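Local coordinates for amidohydrolase (Brucella melitensis biovar Abortus, PDB 4F0L), which is a metal-dependent hydrolase of the amidohydrolase family, holding an iron ion in this crystal, and probably acts as a deaminase, at residues B[126-131]-B[212-217]; B[236-241]-B[272-277]. One frame throughout, in Å; residues are numbered along the deposited sequence.

Contact 1 of 2, residues B[126-131]-B[212-217]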
ATOM      1  N   GLY B 126       5.205  11.066 -17.738  1.00 12.95           N
ATOM      2  CA  GLY B 126       6.283  12.054 -17.785  1.00 13.49           C
ATOM      3  C   GLY B 126       7.586  11.366 -17.572  1.00 13.47           C
ATOM      4  O   GLY B 126       7.941  11.043 -16.448  1.00 15.70           O
ATOM      5  N   GLU B 127       8.250  11.021 -18.664  1.00 14.29           N
ATOM      6  CA  GLU B 127       9.474  10.244 -18.625  1.00 14.57           C
ATOM      7  C   GLU B 127      10.689  11.159 -18.454  1.00 14.62           C
ATOM      8  O   GLU B 127      11.092  11.856 -19.364  1.00 14.90           O
ATOM      9  CB  GLU B 127       9.635   9.402 -19.883  1.00 14.85           C
ATOM     10  CG  GLU B 127      10.813   8.439 -19.841  1.00 15.16           C
ATOM     11  CD  GLU B 127      10.747   7.412 -18.712  1.00 15.52           C
ATOM     12  OE1 GLU B 127       9.632   6.939 -18.364  1.00 15.74           O
ATOM     13  OE2 GLU B 127      11.826   7.071 -18.176  1.00 15.65           O
ATOM     14  N   PHE B 128      11.233  11.118 -17.256  1.00 14.67           N
ATOM     15  CA  PHE B 128      12.321  11.970 -16.807  1.00 15.25           C
ATOM     16  C   PHE B 128      13.554  11.140 -17.154  1.00 16.20           C
ATOM     17  O   PHE B 128      14.021  10.289 -16.359  1.00 17.93           O
ATOM     18  CB  PHE B 128      12.138  12.187 -15.291  1.00 14.56           C
ATOM     19  CG  PHE B 128      13.039  13.219 -14.666  1.00 14.50           C
ATOM     20  CD1 PHE B 128      14.348  12.906 -14.326  1.00 15.31           C
ATOM     21  CD2 PHE B 128      12.549  14.441 -14.303  1.00 14.52           C
ATOM     22  CE1 PHE B 128      15.167  13.840 -13.672  1.00 15.46           C
ATOM     23  CE2 PHE B 128      13.344  15.373 -13.655  1.00 15.00           C
ATOM     24  CZ  PHE B 128      14.659  15.071 -13.335  1.00 15.30           C
ATOM     25  N   HIS B 129      14.061  11.402 -18.355  1.00 17.08           N
ATOM     26  CA  HIS B 129      14.893  10.466 -19.072  1.00 18.42           C
ATOM     27  C   HIS B 129      16.358  10.841 -19.063  1.00 19.31           C
ATOM     28  O   HIS B 129      16.758  11.816 -19.737  1.00 18.65           O
ATOM     29  CB  HIS B 129      14.412  10.428 -20.523  1.00 18.56           C
ATOM     30  CG  HIS B 129      15.258   9.572 -21.404  1.00 19.19           C
ATOM     31  ND1 HIS B 129      15.439   8.271 -21.162  1.00 19.66           N
ATOM     32  CD2 HIS B 129      16.003   9.876 -22.545  1.00 20.02           C
ATOM     33  CE1 HIS B 129      16.235   7.748 -22.114  1.00 20.28           C
ATOM     34  NE2 HIS B 129      16.586   8.732 -22.958  1.00 20.05           N
ATOM     35  N   TYR B 130      17.167  10.098 -18.326  1.00 19.98           N
ATOM     36  CA  TYR B 130      18.597  10.431 -18.251  1.00 21.97           C
ATOM     37  C   TYR B 130      19.565   9.358 -18.739  1.00 21.18           C
ATOM     38  O   TYR B 130      20.767   9.548 -18.667  1.00 20.55           O
ATOM     39  CB  TYR B 130      19.001  10.910 -16.844  1.00 23.10           C
ATOM     40  CG  TYR B 130      18.763   9.987 -15.680  1.00 24.42           C
ATOM     41  CD1 TYR B 130      19.661   8.973 -15.364  1.00 26.22           C
ATOM     42  CD2 TYR B 130      17.695  10.192 -14.821  1.00 26.55           C
ATOM     43  CE1 TYR B 130      19.463   8.152 -14.259  1.00 27.40           C
ATOM     44  CE2 TYR B 130      17.499   9.385 -13.705  1.00 27.44           C
ATOM     45  CZ  TYR B 130      18.380   8.378 -13.428  1.00 27.63           C
ATOM     46  OH  TYR B 130      18.177   7.584 -12.324  1.00 27.57           O
ATOM     47  N   LEU B 131      19.045   8.242 -19.229  1.00 20.97           N
ATOM     48  CA  LEU B 131      19.878   7.169 -19.683  1.00 22.03           C
ATOM     49  C   LEU B 131      20.107   7.382 -21.177  1.00 22.11           C
ATOM     50  O   LEU B 131      19.337   6.891 -22.021  1.00 21.87           O
ATOM     51  CB  LEU B 131      19.198   5.846 -19.398  1.00 22.82           C
ATOM     52  CG  LEU B 131      19.947   4.593 -19.798  1.00 25.02           C
ATOM     53  CD1 LEU B 131      21.344   4.546 -19.199  1.00 25.77           C
ATOM     54  CD2 LEU B 131      19.091   3.378 -19.406  1.00 24.00           C
ATOM     55  N   GLY B 212       9.574  18.480 -23.168  1.00 16.69           N
ATOM     56  CA  GLY B 212      10.115  19.495 -22.280  1.00 17.10           C
ATOM     57  C   GLY B 212      11.581  19.204 -21.964  1.00 17.30           C
ATOM     58  O   GLY B 212      12.228  18.458 -22.701  1.00 18.62           O
ATOM     59  N   VAL B 213      12.091  19.777 -20.884  1.00 16.65           N
ATOM     60  CA  VAL B 213      13.475  19.549 -20.435  1.00 16.75           C
ATOM     61  C   VAL B 213      13.520  19.290 -18.932  1.00 16.86           C
ATOM     62  O   VAL B 213      12.626  19.719 -18.193  1.00 16.73           O
ATOM     63  CB  VAL B 213      14.405  20.736 -20.772  1.00 17.22           C
ATOM     64  CG1 VAL B 213      14.360  21.063 -22.281  1.00 16.97           C
ATOM     65  CG2 VAL B 213      14.034  21.942 -19.929  1.00 17.17           C
ATOM     66  N   ALA B 214      14.535  18.540 -18.502  1.00 16.97           N
ATOM     67  CA  ALA B 214      14.644  18.101 -17.118  1.00 16.99           C
ATOM     68  C   ALA B 214      16.085  18.307 -16.632  1.00 17.55           C
ATOM     69  O   ALA B 214      16.872  17.377 -16.638  1.00 16.68           O
ATOM     70  CB  ALA B 214      14.232  16.636 -16.966  1.00 15.16           C
ATOM     71  N   PRO B 215      16.422  19.536 -16.193  1.00 18.47           N
ATOM     72  CA  PRO B 215      17.644  19.644 -15.411  1.00 19.36           C
ATOM     73  C   PRO B 215      17.587  18.689 -14.232  1.00 19.56           C
ATOM     74  O   PRO B 215      16.596  18.663 -13.491  1.00 19.34           O
ATOM     75  CB  PRO B 215      17.649  21.105 -14.944  1.00 20.69           C
ATOM     76  CG  PRO B 215      16.268  21.624 -15.185  1.00 20.54           C
ATOM     77  CD  PRO B 215      15.709  20.815 -16.315  1.00 19.45           C
ATOM     78  N   HIS B 216      18.604  17.863 -14.065  1.00 20.48           N
ATOM     79  CA  HIS B 216      18.468  16.757 -13.103  1.00 21.99           C
ATOM     80  C   HIS B 216      18.168  17.208 -11.693  1.00 21.79           C
ATOM     81  O   HIS B 216      17.211  16.752 -11.065  1.00 22.27           O
ATOM     82  CB  HIS B 216      19.714  15.907 -13.089  1.00 23.72           C
ATOM     83  CG  HIS B 216      19.622  14.749 -12.157  1.00 24.18           C
ATOM     84  ND1 HIS B 216      20.080  14.801 -10.881  1.00 26.62           N
ATOM     85  CD2 HIS B 216      19.057  13.495 -12.328  1.00 24.50           C
ATOM     86  CE1 HIS B 216      19.830  13.619 -10.272  1.00 25.96           C
ATOM     87  NE2 HIS B 216      19.203  12.822 -11.154  1.00 24.99           N
ATOM     88  N   SER B 217      18.987  18.123 -11.208  1.00 22.73           N
ATOM     89  CA  SER B 217      18.927  18.605  -9.820  1.00 22.61           C
ATOM     90  C   SER B 217      19.893  19.752  -9.698  1.00 23.62           C
ATOM     91  O   SER B 217      20.718  19.983 -10.608  1.00 24.45           O
ATOM     92  CB  SER B 217      19.364  17.513  -8.847  1.00 22.29           C
ATOM     93  OG  SER B 217      20.730  17.227  -9.057  1.00 23.05           O
TER
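The ring of Phe128 lies over the methyl group of Ala214, whose CB sits 3.9 Å from the ring centroid, a CH-pi contact made toward the rim. The carbon of the ring closest to the methyl is CE2, with CE2 to CB of Ala214 at 3.7 Å. With CG anti to the backbone N (chi1 -171°), the phenyl group reaches past Val166 of the intervening strand to segment 212-217. Its far end runs up to the chain where the strand ends, just past Pro215: CZ of Phe128 comes within 3.8 Å of the carbonyl O of His216, which stands at the edge of the ring and in its plane, where the slightly positive aromatic hydrogens would suit an oxygen. Next to CZ on the ring, CE1 of Phe128 is 4.1 Å from CD2 of His216, and these two side chains cross at about a right angle.

Both segments include the C-terminal ends of parallel strands in the TIM-type barrel of the amidohydrolase fold. Strand 160-167 runs between them, so no backbone pairing joins them and they meet mainly through side chains packed across Val166, which touches Phe128, Tyr130, Ala214 and His216. This end of the barrel carries the metal site; Phe128 packs edge-to-face with the iron ligand His65, while its carbonyl O accepts a hydrogen bond from ND1 of His67, another ligand.

Beyond the strand ends the imidazole of His216 turns its edge to the face of Tyr130 in a T-shaped pair, centroids 5.8 Å apart and planes at 85°. The contact is light, CD2 of Tyr130 lying 4.4 Å from CD2 of His216. On the imidazole, ND1 of His216 shares a hydrogen bond of 3.1 Å with OG of Ser217, which limits rotation of the ring.

Contact 2 of 2, residues B[236-241]-B[272-277]. With FE (Fe (III) ion), chain E.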
ATOM      1  N   ALA B 236       7.472  25.040 -23.092  1.00 24.38           N
ATOM      2  CA  ALA B 236       7.240  23.642 -22.739  1.00 22.22           C
ATOM      3  C   ALA B 236       7.646  23.437 -21.274  1.00 20.81           C
ATOM      4  O   ALA B 236       8.362  24.267 -20.706  1.00 20.36           O
ATOM      5  CB  ALA B 236       8.048  22.735 -23.673  1.00 21.68           C
ATOM      6  N   PRO B 237       7.223  22.317 -20.670  1.00 18.66           N
ATOM      7  CA  PRO B 237       7.598  22.078 -19.269  1.00 18.14           C
ATOM      8  C   PRO B 237       9.088  22.040 -18.900  1.00 17.40           C
ATOM      9  O   PRO B 237       9.929  21.650 -19.706  1.00 17.11           O
ATOM     10  CB  PRO B 237       6.959  20.713 -18.950  1.00 17.04           C
ATOM     11  CG  PRO B 237       5.791  20.618 -19.889  1.00 17.83           C
ATOM     12  CD  PRO B 237       6.236  21.338 -21.152  1.00 18.57           C
ATOM     13  N   VAL B 238       9.360  22.410 -17.654  1.00 16.95           N
ATOM     14  CA  VAL B 238      10.657  22.207 -17.019  1.00 16.93           C
ATOM     15  C   VAL B 238      10.441  21.393 -15.717  1.00 16.73           C
ATOM     16  O   VAL B 238       9.666  21.797 -14.856  1.00 17.42           O
ATOM     17  CB  VAL B 238      11.299  23.550 -16.661  1.00 17.54           C
ATOM     18  CG1 VAL B 238      12.660  23.359 -15.954  1.00 17.31           C
ATOM     19  CG2 VAL B 238      11.410  24.434 -17.900  1.00 17.64           C
ATOM     20  N   HIS B 239      11.104  20.252 -15.606  1.00 16.14           N
ATOM     21  CA  HIS B 239      11.078  19.425 -14.393  1.00 16.26           C
ATOM     22  C   HIS B 239      12.455  19.337 -13.796  1.00 16.94           C
ATOM     23  O   HIS B 239      13.456  19.321 -14.530  1.00 17.56           O
ATOM     24  CB  HIS B 239      10.591  18.031 -14.714  1.00 15.06           C
ATOM     25  CG  HIS B 239       9.130  17.950 -15.008  1.00 14.79           C
ATOM     26  ND1 HIS B 239       8.360  16.914 -14.569  1.00 14.12           N
ATOM     27  CD2 HIS B 239       8.298  18.770 -15.755  1.00 15.01           C
ATOM     28  CE1 HIS B 239       7.109  17.103 -14.958  1.00 14.07           C
ATOM     29  NE2 HIS B 239       7.057  18.232 -15.687  1.00 15.02           N
ATOM     30  N   ILE B 240      12.518  19.275 -12.473  1.00 17.46           N
ATOM     31  CA  ILE B 240      13.790  19.188 -11.747  1.00 18.35           C
ATOM     32  C   ILE B 240      13.576  18.495 -10.420  1.00 18.28           C
ATOM     33  O   ILE B 240      12.602  18.783  -9.752  1.00 17.75           O
ATOM     34  CB  ILE B 240      14.383  20.610 -11.531  1.00 18.95           C
ATOM     35  CG1 ILE B 240      15.715  20.566 -10.788  1.00 19.80           C
ATOM     36  CG2 ILE B 240      13.411  21.516 -10.778  1.00 19.23           C
ATOM     37  CD1 ILE B 240      16.590  21.785 -11.004  1.00 19.93           C
ATOM     38  N   HIS B 241      14.494  17.607 -10.016  1.00 19.24           N
ATOM     39  CA  HIS B 241      14.472  17.052  -8.654  1.00 20.60           C
ATOM     40  C   HIS B 241      14.910  18.137  -7.710  1.00 21.00           C
ATOM     41  O   HIS B 241      15.961  18.725  -7.907  1.00 20.71           O
ATOM     42  CB  HIS B 241      15.476  15.892  -8.434  1.00 22.49           C
ATOM     43  CG  HIS B 241      15.155  14.595  -9.152  1.00 24.02           C
ATOM     44  ND1 HIS B 241      16.045  13.983  -9.978  1.00 26.21           N
ATOM     45  CD2 HIS B 241      14.048  13.739  -9.065  1.00 25.34           C
ATOM     46  CE1 HIS B 241      15.500  12.820 -10.444  1.00 25.92           C
ATOM     47  NE2 HIS B 241      14.281  12.681  -9.886  1.00 25.38           N
ATOM     48  N   ALA B 272       3.888  27.822 -13.333  1.00 25.63           N
ATOM     49  CA  ALA B 272       3.204  26.561 -13.608  1.00 24.65           C
ATOM     50  C   ALA B 272       3.881  25.749 -14.724  1.00 24.08           C
ATOM     51  O   ALA B 272       3.547  24.586 -14.947  1.00 23.62           O
ATOM     52  CB  ALA B 272       1.721  26.826 -13.945  1.00 24.45           C
ATOM     53  N   ARG B 273       4.835  26.366 -15.422  1.00 24.32           N
ATOM     54  CA  ARG B 273       5.655  25.666 -16.414  1.00 23.33           C
ATOM     55  C   ARG B 273       6.562  24.634 -15.709  1.00 21.61           C
ATOM     56  O   ARG B 273       7.019  23.666 -16.329  1.00 20.03           O
ATOM     57  CB  ARG B 273       6.481  26.722 -17.170  1.00 24.84           C
ATOM     58  CG  ARG B 273       7.402  26.235 -18.248  1.00 25.21           C
ATOM     59  CD  ARG B 273       8.394  27.338 -18.654  1.00 26.22           C
ATOM     60  NE  ARG B 273       9.339  26.750 -19.592  1.00 26.90           N
ATOM     61  CZ  ARG B 273      10.616  27.056 -19.714  1.00 27.07           C
ATOM     62  NH1 ARG B 273      11.164  28.004 -18.984  1.00 26.86           N
ATOM     63  NH2 ARG B 273      11.349  26.378 -20.595  1.00 28.02           N
ATOM     64  N   TRP B 274       6.841  24.893 -14.428  1.00 20.75           N
ATOM     65  CA  TRP B 274       7.785  24.112 -13.656  1.00 20.26           C
ATOM     66  C   TRP B 274       7.083  23.080 -12.832  1.00 19.92           C
ATOM     67  O   TRP B 274       5.999  23.353 -12.290  1.00 19.34           O
ATOM     68  CB  TRP B 274       8.603  24.998 -12.732  1.00 20.43           C
ATOM     69  CG  TRP B 274       9.587  25.900 -13.448  1.00 21.33           C
ATOM     70  CD1 TRP B 274       9.323  26.976 -14.315  1.00 22.23           C
ATOM     71  CD2 TRP B 274      11.040  25.831 -13.379  1.00 21.47           C
ATOM     72  NE1 TRP B 274      10.492  27.540 -14.765  1.00 22.24           N
ATOM     73  CE2 TRP B 274      11.552  26.918 -14.238  1.00 22.26           C
ATOM     74  CE3 TRP B 274      11.942  25.013 -12.714  1.00 21.18           C
ATOM     75  CZ2 TRP B 274      12.913  27.136 -14.416  1.00 22.98           C
ATOM     76  CZ3 TRP B 274      13.319  25.239 -12.905  1.00 21.99           C
ATOM     77  CH2 TRP B 274      13.788  26.285 -13.722  1.00 22.48           C
ATOM     78  N   CYS B 275       7.711  21.897 -12.754  1.00 18.62           N
ATOM     79  CA  CYS B 275       7.309  20.843 -11.843  1.00 17.34           C
ATOM     80  C   CYS B 275       8.527  20.456 -10.979  1.00 17.28           C
ATOM     81  O   CYS B 275       9.577  20.053 -11.503  1.00 16.62           O
ATOM     82  CB  CYS B 275       6.781  19.622 -12.585  1.00 16.13           C
ATOM     83  SG  CYS B 275       6.217  18.304 -11.468  1.00 15.35           S
ATOM     84  N   LEU B 276       8.399  20.654  -9.673  1.00 16.91           N
ATOM     85  CA  LEU B 276       9.528  20.400  -8.781  1.00 17.25           C
ATOM     86  C   LEU B 276       9.256  19.064  -8.191  1.00 16.81           C
ATOM     87  O   LEU B 276       8.277  18.888  -7.474  1.00 16.96           O
ATOM     88  CB  LEU B 276       9.634  21.459  -7.682  1.00 17.32           C
ATOM     89  CG  LEU B 276       9.638  22.927  -8.094  1.00 17.94           C
ATOM     90  CD1 LEU B 276      10.017  23.826  -6.900  1.00 17.36           C
ATOM     91  CD2 LEU B 276      10.522  23.161  -9.307  1.00 17.71           C
ATOM     92  N   ILE B 277      10.112  18.113  -8.515  1.00 16.67           N
ATOM     93  CA  ILE B 277       9.928  16.718  -8.113  1.00 16.06           C
ATOM     94  C   ILE B 277      10.363  16.525  -6.642  1.00 16.39           C
ATOM     95  O   ILE B 277      11.437  16.976  -6.220  1.00 15.99           O
ATOM     96  CB  ILE B 277      10.700  15.752  -9.041  1.00 15.57           C
ATOM     97  CG1 ILE B 277      10.397  16.073 -10.512  1.00 16.20           C
ATOM     98  CG2 ILE B 277      10.321  14.290  -8.738  1.00 15.60           C
ATOM     99  CD1 ILE B 277       8.928  15.871 -10.886  1.00 15.36           C
TER
HETATM  100 FE    FE E 501      13.169  10.606  -9.784  1.00 32.76          FE
HETATM  101  O   HOH W   1      11.162  23.454 -21.685  1.00 21.16           O
HETATM  102  O   HOH W   2      13.145  10.719  -7.612  1.00 25.98           O
HETATM  103  O   HOH W   3      14.958   9.439  -9.000  1.00 32.69           O
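The imidazole of His239 carries CB of Cys275 over the centre of one face, 3.4 Å from the centroid, with SG above the same face farther out; at the ring's tip, NE2 is hydrogen-bonded to the carbonyl O of Ala379. On the other side of the sheet, CG1 of Val238 rests over the six-membered ring of Trp274, 3.6 Å from its centroid, while CG2 of Ile240 lies at the indole edge. These pairs come from neighbouring parallel strands of the TIM-type barrel, 238-242 and 274-276, joined by a right-handed beta-alpha-beta crossover. Four backbone hydrogen bonds tie them in the staggered parallel pattern: N of Val238 and of Ile240 donates to, and their O accepts from, the backbone of segment 272-277.

At the N-terminal end of the pair, the guanidinium of Arg273 has CG2 of Val238 over the centre of one face and the carbonyl O of Ala236 at its edge, close to the guanidinium plane. The bond from NE of Arg273 to O of Ala236 measures 2.9 Å. An extended chain from CG to NE carries the group this far, and NH2 of Arg273 also bonds the carbonyls of Thr230 and Leu233.

At the C-terminal end CG2 of Ile277 lies 3.8 Å from CD2 of His241. The ring of His241 extends to the metal site because its CG stands opposite the carbonyl carbon about the CA-CB bond (chi1 -69°); His65, His67 and Asp329 complete that site with two waters. There NE2 of His241 binds the iron at 2.4 Å.

In the fold
Both contacts are buried and belong to one barrel wall, their centres about 10 Å apart. Contact 1 bridges two strands that have another between them, so it rests on rings, a methyl group and a carbonyl at a ring edge; contact 2 joins adjacent strands and adds a backbone hydrogen-bond ladder and, at its N-terminal end, a partly exposed arginine. They meet where strand 210-215 runs beside strand 238-242: probable hydrogen bonds link Val213 O to His239 N and His216 O to His241 N, each 3.0 Å. At the metal end CE1 of Phe128 packs 3.4 Å from CE1 of His241, placing the aromatic cluster of contact 1 against the iron ligand supplied by contact 2.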